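Local structure of anaphase-promoting complex subunit cut9 (Schizosaccharomyces pombe, 2XPI) at residues E250-V255 with L277-T282; P408-F413 with Y430-R435; G439-Y444 with A469-D474; Y444-M449 with D474-N479. The protein serves as a TPR subunit of the anaphase-promoting complex, an E3 ubiquitin ligase that controls mitosis and G1, forming homodimers and binding hcn1. All blocks are in the same frame, centred on the assembly; numbering follows the deposited sequence.

Overall arrangement
From the N terminus, contact 1 comes first, closing the stretch from helix 248-257 to the loop after helix 268-276 and so joining TPR 5 to TPR 6. Contact 2 follows in series, pairing the two antiparallel helices of TPR 10. Contacts 3 and 4 cross along the chain and share Tyr444 and Asp474: the first joins the two ends of TPR 11, the second ties helix 442-454 to helix 475-487 of TPR 12. Contact 2 packs against both, Ala434 on Pro443 and Tyr430 on Phe446. Contact 1, distant in sequence, meets contact 3 where Asn280 ND2 probably bonds to Gly439 O, bringing separate parts of the superhelix together.

Contact 1 of 4, residues E250-V255 with L277-T282; sequences EEWDLV and LKLNKT
Leu279 lays its CD2 methyl over the six-membered ring of Trp252, 3.9 Å from the centroid and only 11° off the ring normal, a CH-pi contact centred on the face. Its CB lies over the same face, by the NE1-CE2 bond, 3.7 Å from Trp252 NE1. At the ring edge, close to its plane, the same nitrogen gives a weak hydrogen bond to Asn280 O, 3.4 Å long. The indole reaches the loop because CG of Trp252 sits beside the backbone N and opposite the carbonyl carbon (chi1 -81°). One turn further along helix 248-257, Val255 CG1 meets Leu279 CD2 tip to tip at 3.6 Å. The contact seats the loop between helices 268-276 and 285-296, in TPR 6, against a helix of TPR 5, as repeats stack in a TPR superhelix. With an alanine in place of Trp252, the Leu279 methyl would probably lose the ring it rests on and Asn280 O its indole donor. Asn280 shapes the loop as an Asx turn, its OD1 accepting from Thr282 N at 2.9 Å and from Thr282 OG1 at 3.0 Å, while its ND2 probably bonds to Gly439 O. His284 stacks on the Trp252 ring.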
loop_
_atom_site.group_PDB
_atom_site.type_symbol
_atom_site.label_atom_id
_atom_site.label_comp_id
_atom_site.label_asym_id
_atom_site.label_seq_id
_atom_site.Cartn_x
_atom_site.Cartn_y
_atom_site.Cartn_z
ATOM N N GLU A 250 6.364 30.483 -19.101
ATOM C CA GLU A 250 5.416 30.439 -18.001
ATOM C C GLU A 250 6.064 29.980 -16.683
ATOM O O GLU A 250 5.762 30.519 -15.626
ATOM C CB GLU A 250 4.265 29.496 -18.331
ATOM C CG GLU A 250 3.314 29.962 -19.406
ATOM C CD GLU A 250 2.306 28.878 -19.768
ATOM O OE1 GLU A 250 2.722 27.711 -19.956
ATOM O OE2 GLU A 250 1.098 29.184 -19.862
ATOM N N GLU A 251 6.941 28.978 -16.759
ATOM C CA GLU A 251 7.617 28.424 -15.586
ATOM C C GLU A 251 8.538 29.432 -14.909
ATOM O O GLU A 251 8.540 29.549 -13.688
ATOM C CB GLU A 251 8.399 27.160 -15.948
ATOM C CG GLU A 251 7.561 25.873 -15.945
ATOM C CD GLU A 251 8.232 24.709 -16.704
ATOM O OE1 GLU A 251 9.388 24.888 -17.172
ATOM O OE2 GLU A 251 7.594 23.625 -16.833
ATOM N N TRP A 252 9.320 30.160 -15.700
ATOM C CA TRP A 252 10.175 31.206 -15.156
ATOM C C TRP A 252 9.370 32.364 -14.582
ATOM O O TRP A 252 9.679 32.866 -13.508
ATOM C CB TRP A 252 11.176 31.700 -16.200
ATOM C CG TRP A 252 12.358 30.804 -16.308
ATOM C CD1 TRP A 252 12.535 29.771 -17.192
ATOM C CD2 TRP A 252 13.529 30.835 -15.486
ATOM N NE1 TRP A 252 13.751 29.165 -16.972
ATOM C CE2 TRP A 252 14.379 29.800 -15.928
ATOM C CE3 TRP A 252 13.942 31.636 -14.415
ATOM C CZ2 TRP A 252 15.620 29.553 -15.335
ATOM C CZ3 TRP A 252 15.166 31.389 -13.835
ATOM C CH2 TRP A 252 15.992 30.357 -14.294
ATOM N N ASP A 253 8.335 32.796 -15.288
ATOM C CA ASP A 253 7.508 33.871 -14.760
ATOM C C ASP A 253 6.814 33.438 -13.468
ATOM O O ASP A 253 6.524 34.259 -12.598
ATOM C CB ASP A 253 6.484 34.342 -15.796
ATOM C CG ASP A 253 5.328 35.127 -15.173
ATOM O OD1 ASP A 253 4.393 34.481 -14.634
ATOM O OD2 ASP A 253 5.347 36.384 -15.230
ATOM N N LEU A 254 6.538 32.146 -13.343
ATOM C CA LEU A 254 5.893 31.666 -12.150
ATOM C C LEU A 254 6.862 31.813 -10.987
ATOM O O LEU A 254 6.542 32.501 -10.024
ATOM C CB LEU A 254 5.418 30.225 -12.300
ATOM C CG LEU A 254 4.780 29.588 -11.057
ATOM C CD1 LEU A 254 3.543 30.325 -10.567
ATOM C CD2 LEU A 254 4.427 28.160 -11.341
ATOM N N VAL A 255 8.047 31.204 -11.063
ATOM C CA VAL A 255 8.928 31.222 -9.896
ATOM C C VAL A 255 9.458 32.608 -9.582
ATOM O O VAL A 255 9.746 32.925 -8.422
ATOM C CB VAL A 255 10.089 30.187 -9.939
ATOM C CG1 VAL A 255 9.810 29.091 -10.929
ATOM C CG2 VAL A 255 11.424 30.858 -10.168
ATOM N N LEU A 277 16.614 25.761 -10.352
ATOM C CA LEU A 277 17.372 24.586 -10.784
ATOM C C LEU A 277 16.496 23.557 -11.486
ATOM O O LEU A 277 17.014 22.680 -12.174
ATOM C CB LEU A 277 18.064 23.895 -9.608
ATOM C CG LEU A 277 19.180 24.580 -8.830
ATOM C CD1 LEU A 277 19.900 23.516 -8.029
ATOM C CD2 LEU A 277 20.156 25.311 -9.750
ATOM N N LYS A 278 15.180 23.638 -11.285
ATOM C CA LYS A 278 14.241 22.692 -11.900
ATOM C C LYS A 278 13.875 23.073 -13.336
ATOM O O LYS A 278 13.217 22.308 -14.042
ATOM C CB LYS A 278 12.958 22.594 -11.071
ATOM C CG LYS A 278 13.147 21.953 -9.709
ATOM C CD LYS A 278 14.010 20.713 -9.858
ATOM C CE LYS A 278 14.021 19.846 -8.607
ATOM N NZ LYS A 278 14.637 18.520 -8.924
ATOM N N LEU A 279 14.326 24.251 -13.753
ATOM C CA LEU A 279 13.753 24.957 -14.886
ATOM C C LEU A 279 14.532 24.830 -16.181
ATOM O O LEU A 279 15.569 24.176 -16.236
ATOM C CB LEU A 279 13.639 26.433 -14.540
ATOM C CG LEU A 279 12.323 26.929 -13.949
ATOM C CD1 LEU A 279 11.485 25.807 -13.362
ATOM C CD2 LEU A 279 12.636 28.008 -12.936
ATOM N N ASN A 280 14.017 25.476 -17.224
ATOM C CA ASN A 280 14.671 25.502 -18.523
ATOM C C ASN A 280 16.073 26.094 -18.462
ATOM O O ASN A 280 16.254 27.287 -18.175
ATOM C CB ASN A 280 13.848 26.281 -19.544
ATOM C CG ASN A 280 14.407 26.147 -20.946
ATOM O OD1 ASN A 280 15.324 26.875 -21.344
ATOM N ND2 ASN A 280 13.872 25.192 -21.703
ATOM N N LYS A 281 17.054 25.255 -18.780
ATOM C CA LYS A 281 18.464 25.616 -18.708
ATOM C C LYS A 281 18.901 26.733 -19.662
ATOM O O LYS A 281 19.857 27.447 -19.359
ATOM C CB LYS A 281 19.326 24.371 -18.951
ATOM C CG LYS A 281 20.333 24.096 -17.861
ATOM C CD LYS A 281 19.655 24.000 -16.507
ATOM C CE LYS A 281 18.599 22.915 -16.502
ATOM N NZ LYS A 281 18.037 22.701 -15.144
ATOM N N THR A 282 18.217 26.885 -20.800
ATOM C CA THR A 282 18.727 27.743 -21.881
ATOM C C THR A 282 18.246 29.201 -21.879
ATOM O O THR A 282 19.018 30.105 -22.204
ATOM C CB THR A 282 18.501 27.113 -23.303
ATOM O OG1 THR A 282 17.145 27.315 -23.740
ATOM C CG2 THR A 282 18.836 25.623 -23.305
#

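Contact 2 of 4, residues P408-F413 with Y430-R435; sequences PAWIGF and YTTAAR
Trp410, Ile411 and Ala433 centre this helix pair, with Ala433 as the small residue that lets the backbones come close: its CA is 5.6 Å from the CA of Trp410. The Ala433 methyl touches both partners, lying 3.8 Å from Trp410 CB and 3.5 Å from Ile411 CD1. In Ile411, chi1 (-69°) sets CG1 beside the backbone N, and a further bend at chi2 (-47°) brings CD1 to Ala433 and to the edge of the Tyr430 ring, 4.1 Å from Tyr430 CD1. The indole of Trp410 crosses Thr432 at about a right angle and receives Thr432 OG1 over the centre of one face, 3.4 Å above the ring plane. Trp410 NE1 is held by Pro404 O. Helices 407-420 and 423-435 run antiparallel at 160°, their axes 8.7 Å apart in these segments, the hairpin of a single repeat, TPR 10; a tryptophan early in the first helix facing an alanine late in the second follows the TPR consensus. Tyr430 OH bonds to a basic side chain of another protein's chain. Ser400 of helix 389-402 packs on Trp410 from the preceding repeat, while helix 442-454 of the next repeat brings Phe446 against Ile411 and Tyr430.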
loop_
_atom_site.group_PDB
_atom_site.type_symbol
_atom_site.label_atom_id
_atom_site.label_comp_id
_atom_site.label_asym_id
_atom_site.label_seq_id
_atom_site.Cartn_x
_atom_site.Cartn_y
_atom_site.Cartn_z
ATOM N N PRO A 408 11.501 11.672 -22.578
ATOM C CA PRO A 408 12.571 10.796 -23.083
ATOM C C PRO A 408 12.076 9.526 -23.769
ATOM O O PRO A 408 12.683 9.097 -24.746
ATOM C CB PRO A 408 13.360 10.446 -21.807
ATOM C CG PRO A 408 13.195 11.629 -20.933
ATOM C CD PRO A 408 11.802 12.169 -21.213
ATOM N N ALA A 409 10.997 8.925 -23.285
ATOM C CA ALA A 409 10.491 7.689 -23.882
ATOM C C ALA A 409 9.866 7.970 -25.238
ATOM O O ALA A 409 9.876 7.113 -26.127
ATOM C CB ALA A 409 9.485 7.044 -22.977
ATOM N N TRP A 410 9.300 9.167 -25.391
ATOM C CA TRP A 410 8.698 9.562 -26.657
ATOM C C TRP A 410 9.764 9.807 -27.709
ATOM O O TRP A 410 9.590 9.402 -28.840
ATOM C CB TRP A 410 7.795 10.788 -26.491
ATOM C CG TRP A 410 6.456 10.458 -25.880
ATOM C CD1 TRP A 410 6.078 10.647 -24.582
ATOM C CD2 TRP A 410 5.330 9.860 -26.540
ATOM N NE1 TRP A 410 4.792 10.213 -24.396
ATOM C CE2 TRP A 410 4.307 9.728 -25.580
ATOM C CE3 TRP A 410 5.082 9.445 -27.852
ATOM C CZ2 TRP A 410 3.050 9.194 -25.888
ATOM C CZ3 TRP A 410 3.835 8.904 -28.156
ATOM C CH2 TRP A 410 2.834 8.787 -27.175
ATOM N N ILE A 411 10.867 10.459 -27.332
ATOM C CA ILE A 411 11.987 10.674 -28.249
ATOM C C ILE A 411 12.536 9.329 -28.733
ATOM O O ILE A 411 12.658 9.095 -29.935
ATOM C CB ILE A 411 13.125 11.526 -27.621
ATOM C CG1 ILE A 411 12.670 12.979 -27.417
ATOM C CG2 ILE A 411 14.332 11.558 -28.525
ATOM C CD1 ILE A 411 11.957 13.603 -28.636
ATOM N N GLY A 412 12.839 8.436 -27.795
ATOM C CA GLY A 412 13.239 7.086 -28.151
ATOM C C GLY A 412 12.245 6.410 -29.075
ATOM O O GLY A 412 12.638 5.725 -30.012
ATOM N N PHE A 413 10.957 6.594 -28.806
ATOM C CA PHE A 413 9.890 6.005 -29.607
ATOM C C PHE A 413 9.957 6.546 -31.045
ATOM O O PHE A 413 9.970 5.785 -32.019
ATOM C CB PHE A 413 8.555 6.381 -28.974
ATOM C CG PHE A 413 7.394 5.579 -29.448
ATOM C CD1 PHE A 413 7.538 4.247 -29.792
ATOM C CD2 PHE A 413 6.132 6.152 -29.503
ATOM C CE1 PHE A 413 6.443 3.490 -30.212
ATOM C CE2 PHE A 413 5.029 5.412 -29.946
ATOM C CZ PHE A 413 5.193 4.074 -30.299
ATOM N N TYR A 430 7.318 12.712 -32.380
ATOM C CA TYR A 430 8.101 13.942 -32.160
ATOM C C TYR A 430 7.213 15.132 -31.810
ATOM O O TYR A 430 7.638 16.034 -31.098
ATOM C CB TYR A 430 8.941 14.345 -33.381
ATOM C CG TYR A 430 10.166 13.516 -33.633
ATOM C CD1 TYR A 430 11.072 13.231 -32.615
ATOM C CD2 TYR A 430 10.428 13.021 -34.910
ATOM C CE1 TYR A 430 12.206 12.448 -32.869
ATOM C CE2 TYR A 430 11.553 12.263 -35.177
ATOM C CZ TYR A 430 12.433 11.977 -34.161
ATOM O OH TYR A 430 13.528 11.217 -34.457
ATOM N N THR A 431 5.999 15.172 -32.344
ATOM C CA THR A 431 5.142 16.286 -32.001
ATOM C C THR A 431 4.548 16.077 -30.613
ATOM O O THR A 431 4.532 17.021 -29.822
ATOM C CB THR A 431 4.085 16.632 -33.079
ATOM O OG1 THR A 431 3.159 15.569 -33.191
ATOM C CG2 THR A 431 4.742 16.833 -34.432
ATOM N N THR A 432 4.110 14.864 -30.268
ATOM C CA THR A 432 3.739 14.689 -28.864
ATOM C C THR A 432 4.926 14.917 -27.908
ATOM O O THR A 432 4.734 15.369 -26.787
ATOM C CB THR A 432 2.877 13.424 -28.486
ATOM O OG1 THR A 432 3.505 12.717 -27.414
ATOM C CG2 THR A 432 2.569 12.489 -29.646
ATOM N N ALA A 433 6.151 14.678 -28.361
ATOM C CA ALA A 433 7.313 14.962 -27.518
ATOM C C ALA A 433 7.630 16.443 -27.406
ATOM O O ALA A 433 8.166 16.882 -26.401
ATOM C CB ALA A 433 8.533 14.201 -27.990
ATOM N N ALA A 434 7.320 17.231 -28.429
ATOM C CA ALA A 434 7.639 18.663 -28.372
ATOM C C ALA A 434 6.802 19.385 -27.301
ATOM O O ALA A 434 7.132 20.495 -26.882
ATOM C CB ALA A 434 7.470 19.311 -29.728
ATOM N N ARG A 435 5.719 18.741 -26.873
ATOM C CA ARG A 435 4.880 19.228 -25.788
ATOM C C ARG A 435 5.576 19.018 -24.441
ATOM O O ARG A 435 5.540 19.883 -23.582
ATOM C CB ARG A 435 3.555 18.473 -25.811
ATOM C CG ARG A 435 2.429 19.094 -24.986
ATOM C CD ARG A 435 2.199 18.412 -23.626
ATOM N NE ARG A 435 1.443 17.162 -23.709
ATOM C CZ ARG A 435 0.903 16.556 -22.653
ATOM N NH1 ARG A 435 1.027 17.104 -21.444
ATOM N NH2 ARG A 435 0.232 15.415 -22.797
#

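Contact 3 of 4, residues G439-Y444 with A469-D474; sequences GTHLPY and ALFQYD
The imidazole of His441 is gripped in two ways at once, by a carboxylate at its edge and the edge of a phenyl ring over its face, where the two ends of TPR 11 come together. His441 stands at the entry to helix 442-454, and its partners lie in the turn that leaves helix 457-470 and leads on to TPR 12. His441 NE2 donates to Asp474 OD2 at 2.9 Å with a nearly straight N-H...O angle of 163°. The oxygen lies near the ring plane and uses its anti lone pair, while the carboxylate is turned 81° from the imidazole. Over one face, Phe471 presents its edge in an edge-to-face pair, centroids 5.0 Å apart, and Phe471 CD2 comes 3.6 Å from His441 CE1. The CB of Phe471 adds a CH-pi contact to the same ring. His441 reaches both partners with CG between its backbone N and carbonyl carbon (chi1 81°), the crowded position. Outside the two segments, Asp474 OD2 forms a salt bridge with a basic side chain of another protein's chain, consistent with the hcn1 binding known for TPR 10-13, so His441 probably acts as a second-shell residue, holding that carboxylate in place. Behind the imidazole, His441 CB rests on Leu470 CB, and Leu470 CD2 reaches past it to lie 3.5 Å from Thr440 O and 4.1 Å from Tyr444 CE2.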
loop_
_atom_site.group_PDB
_atom_site.type_symbol
_atom_site.label_atom_id
_atom_site.label_comp_id
_atom_site.label_asym_id
_atom_site.label_seq_id
_atom_site.Cartn_x
_atom_site.Cartn_y
_atom_site.Cartn_z
ATOM N N GLY A 439 10.260 24.621 -24.988
ATOM C CA GLY A 439 11.337 25.540 -24.709
ATOM C C GLY A 439 12.703 24.960 -24.988
ATOM O O GLY A 439 13.699 25.531 -24.612
ATOM N N THR A 440 12.755 23.820 -25.654
ATOM C CA THR A 440 14.031 23.214 -25.990
ATOM C C THR A 440 14.086 23.014 -27.479
ATOM O O THR A 440 13.063 22.974 -28.130
ATOM C CB THR A 440 14.292 21.934 -25.213
ATOM O OG1 THR A 440 14.075 20.801 -26.045
ATOM C CG2 THR A 440 13.377 21.862 -24.047
ATOM N N HIS A 441 15.288 22.950 -28.018
ATOM C CA HIS A 441 15.467 23.048 -29.463
ATOM C C HIS A 441 15.475 21.706 -30.187
ATOM O O HIS A 441 15.307 21.658 -31.402
ATOM C CB HIS A 441 16.753 23.788 -29.784
ATOM C CG HIS A 441 17.970 22.929 -29.696
ATOM N ND1 HIS A 441 18.425 22.408 -28.506
ATOM C CD2 HIS A 441 18.825 22.495 -30.652
ATOM C CE1 HIS A 441 19.508 21.683 -28.732
ATOM N NE2 HIS A 441 19.768 21.716 -30.027
ATOM N N LEU A 442 15.646 20.622 -29.446
ATOM C CA LEU A 442 15.785 19.318 -30.061
ATOM C C LEU A 442 14.547 18.756 -30.768
ATOM O O LEU A 442 14.662 18.253 -31.866
ATOM C CB LEU A 442 16.331 18.309 -29.059
ATOM C CG LEU A 442 17.828 18.404 -28.787
ATOM C CD1 LEU A 442 18.218 17.360 -27.787
ATOM C CD2 LEU A 442 18.612 18.219 -30.063
ATOM N N PRO A 443 13.362 18.813 -30.142
ATOM C CA PRO A 443 12.175 18.353 -30.885
ATOM C C PRO A 443 11.940 19.009 -32.249
ATOM O O PRO A 443 11.582 18.282 -33.159
ATOM C CB PRO A 443 11.033 18.660 -29.924
ATOM C CG PRO A 443 11.665 18.430 -28.567
ATOM C CD PRO A 443 13.050 19.066 -28.725
ATOM N N TYR A 444 12.141 20.313 -32.409
ATOM C CA TYR A 444 12.024 20.960 -33.728
ATOM C C TYR A 444 13.141 20.537 -34.672
ATOM O O TYR A 444 12.954 20.486 -35.890
ATOM C CB TYR A 444 12.095 22.474 -33.614
ATOM C CG TYR A 444 10.898 23.084 -32.950
ATOM C CD1 TYR A 444 9.712 22.395 -32.859
ATOM C CD2 TYR A 444 10.963 24.349 -32.410
ATOM C CE1 TYR A 444 8.634 22.940 -32.258
ATOM C CE2 TYR A 444 9.888 24.909 -31.803
ATOM C CZ TYR A 444 8.721 24.206 -31.729
ATOM O OH TYR A 444 7.635 24.775 -31.102
ATOM N N ALA A 469 16.394 29.418 -33.254
ATOM C CA ALA A 469 16.051 30.589 -32.449
ATOM C C ALA A 469 16.174 30.288 -30.947
ATOM O O ALA A 469 16.579 31.150 -30.168
ATOM C CB ALA A 469 14.660 31.113 -32.794
ATOM N N LEU A 470 15.829 29.058 -30.568
ATOM C CA LEU A 470 15.982 28.522 -29.215
ATOM C C LEU A 470 17.447 28.241 -28.791
ATOM O O LEU A 470 17.844 28.516 -27.659
ATOM C CB LEU A 470 15.188 27.212 -29.116
ATOM C CG LEU A 470 13.800 27.141 -28.458
ATOM C CD1 LEU A 470 13.170 28.504 -28.166
ATOM C CD2 LEU A 470 12.863 26.258 -29.266
ATOM N N PHE A 471 18.246 27.656 -29.673
ATOM C CA PHE A 471 19.624 27.344 -29.311
ATOM C C PHE A 471 20.441 27.185 -30.587
ATOM O O PHE A 471 20.086 26.400 -31.467
ATOM C CB PHE A 471 19.688 26.092 -28.400
ATOM C CG PHE A 471 21.095 25.673 -28.001
ATOM C CD1 PHE A 471 21.827 26.420 -27.088
ATOM C CD2 PHE A 471 21.661 24.524 -28.530
ATOM C CE1 PHE A 471 23.118 26.053 -26.723
ATOM C CE2 PHE A 471 22.964 24.132 -28.177
ATOM C CZ PHE A 471 23.697 24.903 -27.270
ATOM N N GLN A 472 21.523 27.948 -30.689
ATOM C CA GLN A 472 22.270 28.034 -31.939
ATOM C C GLN A 472 23.599 27.267 -31.990
ATOM O O GLN A 472 24.260 27.269 -33.027
ATOM C CB GLN A 472 22.462 29.503 -32.375
ATOM C CG GLN A 472 22.916 30.492 -31.283
ATOM C CD GLN A 472 21.789 30.877 -30.334
ATOM O OE1 GLN A 472 21.717 30.390 -29.194
ATOM N NE2 GLN A 472 20.886 31.732 -30.810
ATOM N N TYR A 473 23.973 26.592 -30.900
ATOM C CA TYR A 473 25.282 25.941 -30.829
ATOM C C TYR A 473 25.270 24.409 -30.707
ATOM O O TYR A 473 25.983 23.832 -29.886
ATOM C CB TYR A 473 26.118 26.549 -29.705
ATOM C CG TYR A 473 26.255 28.045 -29.808
ATOM C CD1 TYR A 473 27.122 28.621 -30.725
ATOM C CD2 TYR A 473 25.510 28.883 -28.993
ATOM C CE1 TYR A 473 27.237 29.992 -30.830
ATOM C CE2 TYR A 473 25.620 30.253 -29.087
ATOM C CZ TYR A 473 26.482 30.800 -30.004
ATOM O OH TYR A 473 26.584 32.161 -30.090
ATOM N N ASP A 474 24.481 23.757 -31.551
ATOM C CA ASP A 474 24.444 22.311 -31.611
ATOM C C ASP A 474 24.836 21.880 -33.030
ATOM O O ASP A 474 24.177 22.252 -34.002
ATOM C CB ASP A 474 23.035 21.847 -31.247
ATOM C CG ASP A 474 22.800 20.359 -31.504
ATOM O OD1 ASP A 474 23.683 19.648 -32.051
ATOM O OD2 ASP A 474 21.695 19.896 -31.154
#

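Contact 4 of 4, residues Y444-M449 with D474-N479; sequences YLFLGM and DPLLLN
Leu445 and Leu476 meet through their CD1 methyls, 3.9 Å apart. The same methyl of Leu445 also touches Leu477 CB at 4.1 Å and lies 3.6 Å from Asp474 OD2, so that one branch meets the N-cap residue and the first turn of the next helix. Leu476 spreads its two branches over helix 442-454: CD1 arrives at the edge of the Phe446 ring, 4.2 Å from Phe446 CE1, and CD2 lies 4.0 Å from Met449 SD. Its CG is roughly anti to the backbone N (chi1 -152°), which directs the branched end toward helix 442-454. The methionine chain bends at its last torsion and crosses Leu476 at about a right angle. Around this apolar shell, helices 442-454 and 475-487 run in the same general direction, 31° apart with the segment axes 10.6 Å from each other, the contact of first helices in successive repeats, TPR 11 and TPR 12. Asp474 fixes the start of the second helix as its N-cap: OD1 accepts from Leu476 N at 2.9 Å, the donor standing above the carboxylate plane. An alanine in place of Asp474 would probably leave Leu476 N without its cap, His441 NE2 without its acceptor and the basic side chain of the other protein's chain without its salt-bridge mate. That chain also packs on Phe446, Met449 and Leu476. Buried at a helix N terminus and facing a basic group, the carboxylate is likely to stay ionised, one oxygen serving the helix and the other shared by His441 and the bound chain.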
loop_
_atom_site.group_PDB
_atom_site.type_symbol
_atom_site.label_atom_id
_atom_site.label_comp_id
_atom_site.label_asym_id
_atom_site.label_seq_id
_atom_site.Cartn_x
_atom_site.Cartn_y
_atom_site.Cartn_z
ATOM N N TYR A 444 12.141 20.313 -32.409
ATOM C CA TYR A 444 12.024 20.960 -33.728
ATOM C C TYR A 444 13.141 20.537 -34.672
ATOM O O TYR A 444 12.954 20.486 -35.890
ATOM C CB TYR A 444 12.095 22.474 -33.614
ATOM C CG TYR A 444 10.898 23.084 -32.950
ATOM C CD1 TYR A 444 9.712 22.395 -32.859
ATOM C CD2 TYR A 444 10.963 24.349 -32.410
ATOM C CE1 TYR A 444 8.634 22.940 -32.258
ATOM C CE2 TYR A 444 9.888 24.909 -31.803
ATOM C CZ TYR A 444 8.721 24.206 -31.729
ATOM O OH TYR A 444 7.635 24.775 -31.102
ATOM N N LEU A 445 14.312 20.283 -34.100
ATOM C CA LEU A 445 15.413 19.710 -34.838
ATOM C C LEU A 445 14.949 18.426 -35.505
ATOM O O LEU A 445 15.066 18.255 -36.724
ATOM C CB LEU A 445 16.559 19.390 -33.892
ATOM C CG LEU A 445 17.924 19.624 -34.505
ATOM C CD1 LEU A 445 19.038 19.323 -33.517
ATOM C CD2 LEU A 445 18.043 18.793 -35.763
ATOM N N PHE A 446 14.408 17.522 -34.696
ATOM C CA PHE A 446 14.029 16.216 -35.186
ATOM C C PHE A 446 12.860 16.307 -36.174
ATOM O O PHE A 446 12.841 15.620 -37.200
ATOM C CB PHE A 446 13.693 15.293 -34.020
ATOM C CG PHE A 446 14.828 15.101 -33.040
ATOM C CD1 PHE A 446 16.137 15.145 -33.457
ATOM C CD2 PHE A 446 14.572 14.845 -31.695
ATOM C CE1 PHE A 446 17.185 14.959 -32.548
ATOM C CE2 PHE A 446 15.615 14.656 -30.780
ATOM C CZ PHE A 446 16.912 14.713 -31.200
ATOM N N LEU A 447 11.880 17.147 -35.864
ATOM C CA LEU A 447 10.785 17.384 -36.794
ATOM C C LEU A 447 11.339 17.882 -38.144
ATOM O O LEU A 447 10.866 17.480 -39.192
ATOM C CB LEU A 447 9.788 18.400 -36.227
ATOM C CG LEU A 447 8.466 18.002 -35.550
ATOM C CD1 LEU A 447 8.088 16.562 -35.840
ATOM C CD2 LEU A 447 8.511 18.264 -34.048
ATOM N N GLY A 448 12.341 18.754 -38.108
ATOM C CA GLY A 448 12.959 19.252 -39.320
ATOM C C GLY A 448 13.602 18.143 -40.147
ATOM O O GLY A 448 13.380 18.051 -41.358
ATOM N N MET A 449 14.391 17.296 -39.488
ATOM C CA MET A 449 15.116 16.211 -40.138
ATOM C C MET A 449 14.192 15.191 -40.756
ATOM O O MET A 449 14.483 14.620 -41.818
ATOM C CB MET A 449 16.016 15.510 -39.136
ATOM C CG MET A 449 17.123 16.417 -38.582
ATOM S SD MET A 449 17.993 15.582 -37.246
ATOM C CE MET A 449 18.484 14.121 -38.168
ATOM N N ASP A 474 24.481 23.757 -31.551
ATOM C CA ASP A 474 24.444 22.311 -31.611
ATOM C C ASP A 474 24.836 21.880 -33.030
ATOM O O ASP A 474 24.177 22.252 -34.002
ATOM C CB ASP A 474 23.035 21.847 -31.247
ATOM C CG ASP A 474 22.800 20.359 -31.504
ATOM O OD1 ASP A 474 23.683 19.648 -32.051
ATOM O OD2 ASP A 474 21.695 19.896 -31.154
ATOM N N PRO A 475 25.918 21.096 -33.152
ATOM C CA PRO A 475 26.524 20.715 -34.438
ATOM C C PRO A 475 25.519 20.065 -35.379
ATOM O O PRO A 475 25.636 20.210 -36.591
ATOM C CB PRO A 475 27.562 19.658 -34.047
ATOM C CG PRO A 475 27.741 19.770 -32.587
ATOM C CD PRO A 475 26.493 20.356 -32.018
ATOM N N LEU A 476 24.555 19.338 -34.810
ATOM C CA LEU A 476 23.573 18.552 -35.561
ATOM C C LEU A 476 22.605 19.465 -36.299
ATOM O O LEU A 476 22.114 19.136 -37.377
ATOM C CB LEU A 476 22.779 17.692 -34.588
ATOM C CG LEU A 476 22.175 16.371 -35.066
ATOM C CD1 LEU A 476 20.905 16.030 -34.242
ATOM C CD2 LEU A 476 21.882 16.382 -36.567
ATOM N N LEU A 477 22.331 20.610 -35.695
ATOM C CA LEU A 477 21.401 21.575 -36.226
ATOM C C LEU A 477 22.037 22.325 -37.372
ATOM O O LEU A 477 21.376 22.621 -38.366
ATOM C CB LEU A 477 21.032 22.564 -35.127
ATOM C CG LEU A 477 20.243 23.804 -35.527
ATOM C CD1 LEU A 477 18.856 23.435 -36.006
ATOM C CD2 LEU A 477 20.167 24.719 -34.336
ATOM N N LEU A 478 23.324 22.649 -37.230
ATOM C CA LEU A 478 24.054 23.344 -38.291
ATOM C C LEU A 478 24.226 22.425 -39.485
ATOM O O LEU A 478 24.139 22.850 -40.628
ATOM C CB LEU A 478 25.406 23.856 -37.793
ATOM C CG LEU A 478 25.318 24.926 -36.698
ATOM C CD1 LEU A 478 26.692 25.238 -36.146
ATOM C CD2 LEU A 478 24.646 26.191 -37.214
ATOM N N ASN A 479 24.456 21.151 -39.220
ATOM C CA ASN A 479 24.447 20.192 -40.304
ATOM C C ASN A 479 23.108 20.194 -41.038
ATOM O O ASN A 479 23.068 20.263 -42.246
ATOM C CB ASN A 479 24.794 18.780 -39.829
ATOM C CG ASN A 479 24.767 17.777 -40.965
ATOM O OD1 ASN A 479 23.723 17.223 -41.292
ATOM N ND2 ASN A 479 25.905 17.574 -41.599
#